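Side-chain contacts in tRNA (Guanine-N(1)-)-methyltransferase (Aquifex aeolicus, PDB 1OY5), which probably methylates guanosine-37 of various tRNAs at N1, taking the methyl group from S-adenosyl-L-methionine: residues Ile18-Tyr21 against Ser22-Ile26; Glu143-Ala146 against Leu147-Asp151. One frame throughout, in Å; residues are numbered along the deposited sequence.

Contact 1 of 2, residues Ile18-Tyr21 against Ser22-Ile26; sequences ISCY and SEYGI
Ser22 closes the last turn of the helix that carries Ile18-Tyr21: its backbone N donates to Ile18 O at 3.2 Å, and more weakly to Ser19 O. Ser22 is also the second residue of a type I beta turn, Tyr21 to Tyr24, by which the chain leaves the helix. The serine hydroxyl folds back along its own backbone, chi1 -63° placing OG beside N, and Ser22 OG donates a second bond to Ile18 O at 3.1 Å. The two donors approach that oxygen from opposite faces of the carbonyl plane, OG tilted 34° from it, so one carbonyl is gripped by the amide and the hydroxyl of a single residue. Replaced by an alanine here, the residue would keep its amide bond, but Ile18 O would probably lose the second of its two donors, the hydroxyl on the other face of its plane. Two residues on, the Tyr24 ring comes edge-on to the carbonyl of Cys20, with Cys20 O lying near the ring plane 3.4 Å from Tyr24 CE1. Glu23 CB sits over one face of the same ring, offset toward its rim. The Tyr24 hydroxyl is hydrogen-bonded to His16 of the second subunit. A serine hydroxyl bonded to the carbonyl four residues back is common in helices; here it falls at the C-terminal end, where the type I turn leads from helix 15-21 to helix 25-33 at the dimer interface.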
ATOM      1  N   ILE A  18      11.383   5.613  -2.283  1.00 21.42           N
ATOM      2  CA  ILE A  18      11.892   4.348  -1.803  1.00 22.17           C
ATOM      3  C   ILE A  18      13.030   4.562  -0.784  1.00 23.09           C
ATOM      4  O   ILE A  18      13.062   3.953   0.278  1.00 22.87           O
ATOM      5  CB  ILE A  18      12.365   3.525  -2.981  1.00 22.21           C
ATOM      6  CG1 ILE A  18      11.325   3.558  -4.098  1.00 21.78           C
ATOM      7  CG2 ILE A  18      12.705   2.094  -2.551  1.00 22.00           C
ATOM      8  CD1 ILE A  18      10.042   2.979  -3.745  1.00 23.39           C
ATOM      9  N   SER A  19      13.913   5.498  -1.065  1.00 24.31           N
ATOM     10  CA  SER A  19      15.025   5.710  -0.184  1.00 25.42           C
ATOM     11  C   SER A  19      14.447   6.277   1.107  1.00 25.43           C
ATOM     12  O   SER A  19      14.876   5.902   2.173  1.00 26.45           O
ATOM     13  CB  SER A  19      16.108   6.603  -0.829  1.00 25.32           C
ATOM     14  OG  SER A  19      15.962   7.961  -0.444  1.00 30.71           O
ATOM     15  N   CYS A  20      13.436   7.123   1.041  1.00 25.19           N
ATOM     16  CA  CYS A  20      12.871   7.651   2.273  1.00 25.68           C
ATOM     17  C   CYS A  20      12.145   6.622   3.161  1.00 25.43           C
ATOM     18  O   CYS A  20      12.107   6.768   4.377  1.00 26.05           O
ATOM     19  CB  CYS A  20      11.959   8.820   1.997  1.00 25.78           C
ATOM     20  SG  CYS A  20      11.240   9.429   3.529  1.00 29.98           S
ATOM     21  N   TYR A  21      11.603   5.557   2.590  1.00 25.52           N
ATOM     22  CA  TYR A  21      10.866   4.571   3.397  1.00 24.03           C
ATOM     23  C   TYR A  21      11.848   3.646   4.054  1.00 24.13           C
ATOM     24  O   TYR A  21      11.546   3.092   5.078  1.00 24.14           O
ATOM     25  CB  TYR A  21       9.865   3.772   2.556  1.00 23.05           C
ATOM     26  CG  TYR A  21       8.950   2.865   3.385  1.00 21.68           C
ATOM     27  CD1 TYR A  21       9.326   1.575   3.688  1.00 21.28           C
ATOM     28  CD2 TYR A  21       7.724   3.318   3.874  1.00 20.40           C
ATOM     29  CE1 TYR A  21       8.557   0.773   4.426  1.00 20.88           C
ATOM     30  CE2 TYR A  21       6.936   2.527   4.620  1.00 19.47           C
ATOM     31  CZ  TYR A  21       7.354   1.235   4.904  1.00 23.00           C
ATOM     32  OH  TYR A  21       6.590   0.375   5.685  1.00 22.78           O
ATOM     33  N   SER A  22      13.029   3.475   3.447  1.00 24.30           N
ATOM     34  CA  SER A  22      14.072   2.572   3.967  1.00 23.69           C
ATOM     35  C   SER A  22      14.852   3.079   5.152  1.00 23.24           C
ATOM     36  O   SER A  22      15.714   2.392   5.646  1.00 23.65           O
ATOM     37  CB  SER A  22      15.068   2.287   2.880  1.00 22.75           C
ATOM     38  OG  SER A  22      14.394   1.619   1.847  1.00 24.99           O
ATOM     39  N   GLU A  23      14.565   4.286   5.594  1.00 23.62           N
ATOM     40  CA  GLU A  23      15.296   4.872   6.670  1.00 23.74           C
ATOM     41  C   GLU A  23      14.630   4.660   7.974  1.00 22.71           C
ATOM     42  O   GLU A  23      15.170   5.074   8.988  1.00 23.43           O
ATOM     43  CB  GLU A  23      15.505   6.344   6.418  1.00 24.41           C
ATOM     44  CG  GLU A  23      16.754   6.529   5.579  1.00 29.64           C
ATOM     45  CD  GLU A  23      16.905   7.934   5.063  1.00 36.96           C
ATOM     46  OE1 GLU A  23      16.256   8.822   5.664  1.00 41.58           O
ATOM     47  OE2 GLU A  23      17.668   8.143   4.066  1.00 41.73           O
ATOM     48  N   TYR A  24      13.479   4.003   7.970  1.00 21.63           N
ATOM     49  CA  TYR A  24      12.731   3.808   9.217  1.00 21.20           C
ATOM     50  C   TYR A  24      12.141   2.439   9.345  1.00 20.63           C
ATOM     51  O   TYR A  24      12.087   1.674   8.384  1.00 21.02           O
ATOM     52  CB  TYR A  24      11.586   4.831   9.321  1.00 21.12           C
ATOM     53  CG  TYR A  24      12.013   6.232   9.051  1.00 18.29           C
ATOM     54  CD1 TYR A  24      11.978   6.732   7.773  1.00 17.47           C
ATOM     55  CD2 TYR A  24      12.485   7.038  10.060  1.00 16.73           C
ATOM     56  CE1 TYR A  24      12.368   8.013   7.496  1.00 16.51           C
ATOM     57  CE2 TYR A  24      12.892   8.342   9.800  1.00 16.94           C
ATOM     58  CZ  TYR A  24      12.844   8.814   8.507  1.00 16.92           C
ATOM     59  OH  TYR A  24      13.259  10.096   8.202  1.00 18.85           O
ATOM     60  N   GLY A  25      11.679   2.142  10.538  1.00 19.79           N
ATOM     61  CA  GLY A  25      11.007   0.889  10.768  1.00 20.50           C
ATOM     62  C   GLY A  25      11.821  -0.362  10.512  1.00 20.55           C
ATOM     63  O   GLY A  25      13.030  -0.382  10.655  1.00 21.52           O
ATOM     64  N   ILE A  26      11.108  -1.415  10.158  1.00 20.81           N
ATOM     65  CA  ILE A  26      11.642  -2.736   9.976  1.00 21.17           C
ATOM     66  C   ILE A  26      12.535  -2.805   8.778  1.00 20.73           C
ATOM     67  O   ILE A  26      13.424  -3.617   8.731  1.00 21.20           O
ATOM     68  CB  ILE A  26      10.472  -3.726   9.849  1.00 21.25           C
ATOM     69  CG1 ILE A  26       9.469  -3.480  10.972  1.00 22.55           C
ATOM     70  CG2 ILE A  26      10.924  -5.129   9.993  1.00 22.75           C
ATOM     71  CD1 ILE A  26      10.090  -3.274  12.332  1.00 23.67           C
TER

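Contact 2 of 2, residues Glu143-Ala146 against Leu147-Asp151; sequences EIVA and LAVID
Four successive bonds of the i to i+4 kind, from the amides of Leu147, Ala148, Val149 and Ile150 to the carbonyls of Glu143 through Ala146, make residues 143-151 one regular alpha helix. The bond from Val149 N to Val145 O is 3.0 Å long and nearly straight at 167°, whereas Ala148 N sits above the carbonyl plane of Ile144 rather than within it. Side chains of the second segment lean back over the carbonyls of the turn before. Leu147 CG lies 3.4 Å from Glu143 O, and Ile150 CG1 comes to 3.3 Å from Ala146 O; in both, a first torsion near -68° sets the branch beside the residue's own N and hence over the preceding turn. Val149 does the same with one methyl, its CG2 resting against Val145 O. Val149 CG2 also meets Val145 CG1, loosely, at 4.5 Å. Ala146 and Ile150 face strand 6-12, and Ala146 also meets strand 109-114, while Leu147 and Ala148 pack on Ile144 of the second subunit. At the start of the helix the carboxylate of Glu143 turns away to a salt bridge with Arg116 and a hydrogen bond with Thr12. The chemistry is thus that of a buried, largely apolar helix, its amides from Leu147 to Asp151 bonded one turn back and an acid toward each end of the segment: Glu143 held within the chain, Asp151 by Ser140 N of the second subunit.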
ATOM      1  N   GLU A 143       4.738   2.595  -6.682  1.00 20.14           N
ATOM      2  CA  GLU A 143       5.667   2.813  -5.585  1.00 19.86           C
ATOM      3  C   GLU A 143       5.148   2.243  -4.257  1.00 19.64           C
ATOM      4  O   GLU A 143       5.843   1.563  -3.554  1.00 19.61           O
ATOM      5  CB  GLU A 143       5.962   4.304  -5.439  1.00 18.87           C
ATOM      6  CG  GLU A 143       6.959   4.812  -6.414  1.00 18.71           C
ATOM      7  CD  GLU A 143       6.454   4.981  -7.836  1.00 21.16           C
ATOM      8  OE1 GLU A 143       7.297   5.200  -8.717  1.00 24.61           O
ATOM      9  OE2 GLU A 143       5.250   4.947  -8.123  1.00 23.99           O
ATOM     10  N   ILE A 144       3.932   2.595  -3.903  1.00 20.54           N
ATOM     11  CA  ILE A 144       3.309   2.157  -2.664  1.00 21.08           C
ATOM     12  C   ILE A 144       3.197   0.627  -2.554  1.00 21.12           C
ATOM     13  O   ILE A 144       3.229   0.069  -1.460  1.00 21.69           O
ATOM     14  CB  ILE A 144       1.891   2.817  -2.579  1.00 20.92           C
ATOM     15  CG1 ILE A 144       2.022   4.268  -2.144  1.00 22.88           C
ATOM     16  CG2 ILE A 144       1.021   2.121  -1.628  1.00 20.90           C
ATOM     17  CD1 ILE A 144       0.746   5.083  -2.381  1.00 24.98           C
ATOM     18  N   VAL A 145       3.070  -0.045  -3.684  1.00 21.06           N
ATOM     19  CA  VAL A 145       2.917  -1.481  -3.695  1.00 21.08           C
ATOM     20  C   VAL A 145       4.273  -2.099  -3.574  1.00 20.95           C
ATOM     21  O   VAL A 145       4.455  -3.159  -2.945  1.00 20.86           O
ATOM     22  CB  VAL A 145       2.180  -1.971  -4.938  1.00 21.05           C
ATOM     23  CG1 VAL A 145       2.284  -3.471  -5.070  1.00 21.76           C
ATOM     24  CG2 VAL A 145       0.688  -1.543  -4.851  1.00 21.56           C
ATOM     25  N   ALA A 146       5.242  -1.411  -4.137  1.00 20.50           N
ATOM     26  CA  ALA A 146       6.617  -1.877  -4.033  1.00 20.58           C
ATOM     27  C   ALA A 146       7.036  -1.832  -2.578  1.00 20.44           C
ATOM     28  O   ALA A 146       7.680  -2.773  -2.079  1.00 21.33           O
ATOM     29  CB  ALA A 146       7.550  -1.009  -4.883  1.00 19.62           C
ATOM     30  N   LEU A 147       6.685  -0.747  -1.892  1.00 19.62           N
ATOM     31  CA  LEU A 147       7.115  -0.582  -0.518  1.00 19.95           C
ATOM     32  C   LEU A 147       6.431  -1.654   0.360  1.00 20.69           C
ATOM     33  O   LEU A 147       7.083  -2.330   1.175  1.00 20.14           O
ATOM     34  CB  LEU A 147       6.860   0.832  -0.038  1.00 20.25           C
ATOM     35  CG  LEU A 147       7.665   1.995  -0.660  1.00 18.81           C
ATOM     36  CD1 LEU A 147       7.156   3.319  -0.105  1.00 20.78           C
ATOM     37  CD2 LEU A 147       9.127   1.884  -0.379  1.00 17.37           C
ATOM     38  N   ALA A 148       5.132  -1.850   0.144  1.00 20.49           N
ATOM     39  CA  ALA A 148       4.421  -2.874   0.860  1.00 20.79           C
ATOM     40  C   ALA A 148       5.159  -4.203   0.697  1.00 20.96           C
ATOM     41  O   ALA A 148       5.475  -4.873   1.662  1.00 21.36           O
ATOM     42  CB  ALA A 148       3.040  -2.987   0.329  1.00 21.40           C
ATOM     43  N   VAL A 149       5.479  -4.557  -0.536  1.00 20.89           N
ATOM     44  CA  VAL A 149       6.204  -5.783  -0.792  1.00 20.73           C
ATOM     45  C   VAL A 149       7.561  -5.836  -0.009  1.00 21.14           C
ATOM     46  O   VAL A 149       7.891  -6.848   0.600  1.00 18.81           O
ATOM     47  CB  VAL A 149       6.445  -5.964  -2.293  1.00 19.81           C
ATOM     48  CG1 VAL A 149       7.389  -7.095  -2.538  1.00 21.36           C
ATOM     49  CG2 VAL A 149       5.149  -6.226  -3.024  1.00 19.34           C
ATOM     50  N   ILE A 150       8.330  -4.739  -0.056  1.00 21.60           N
ATOM     51  CA  ILE A 150       9.606  -4.666   0.647  1.00 21.93           C
ATOM     52  C   ILE A 150       9.405  -4.821   2.154  1.00 22.04           C
ATOM     53  O   ILE A 150      10.163  -5.507   2.830  1.00 20.11           O
ATOM     54  CB  ILE A 150      10.300  -3.339   0.328  1.00 22.41           C
ATOM     55  CG1 ILE A 150      10.746  -3.312  -1.142  1.00 22.95           C
ATOM     56  CG2 ILE A 150      11.539  -3.190   1.158  1.00 24.75           C
ATOM     57  CD1 ILE A 150      11.378  -2.026  -1.598  1.00 22.97           C
ATOM     58  N   ASP A 151       8.353  -4.170   2.663  1.00 22.69           N
ATOM     59  CA  ASP A 151       8.003  -4.201   4.077  1.00 22.69           C
ATOM     60  C   ASP A 151       7.603  -5.599   4.516  1.00 22.67           C
ATOM     61  O   ASP A 151       8.118  -6.113   5.483  1.00 22.86           O
ATOM     62  CB  ASP A 151       6.858  -3.222   4.346  1.00 22.20           C
ATOM     63  CG  ASP A 151       6.605  -2.998   5.818  1.00 22.35           C
ATOM     64  OD1 ASP A 151       5.858  -3.781   6.428  1.00 24.23           O
ATOM     65  OD2 ASP A 151       7.052  -2.024   6.454  1.00 25.46           O
TER

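In the fold
Contacts 1 and 2, their centres 11 Å apart, meet directly through helices 15-21 and 143-155. The hydroxyl of Tyr21 probably bonds to the carboxylate of Asp151, with OH and OD2 2.6 Å apart, and Leu147 CD2 packs against Tyr21 CB at 3.6 Å and Ile18 CD1 at 3.7 Å. Both contacts also touch the second subunit, Tyr21 packing on its Ile144. Contact 2 lies closer to the S-adenosyl-L-methionine site inferred by similarity: within the chain, the side chain of Ile144 is about 4 Å from that of Leu139, whereas the side chain of Ile18 is about 12 Å from it.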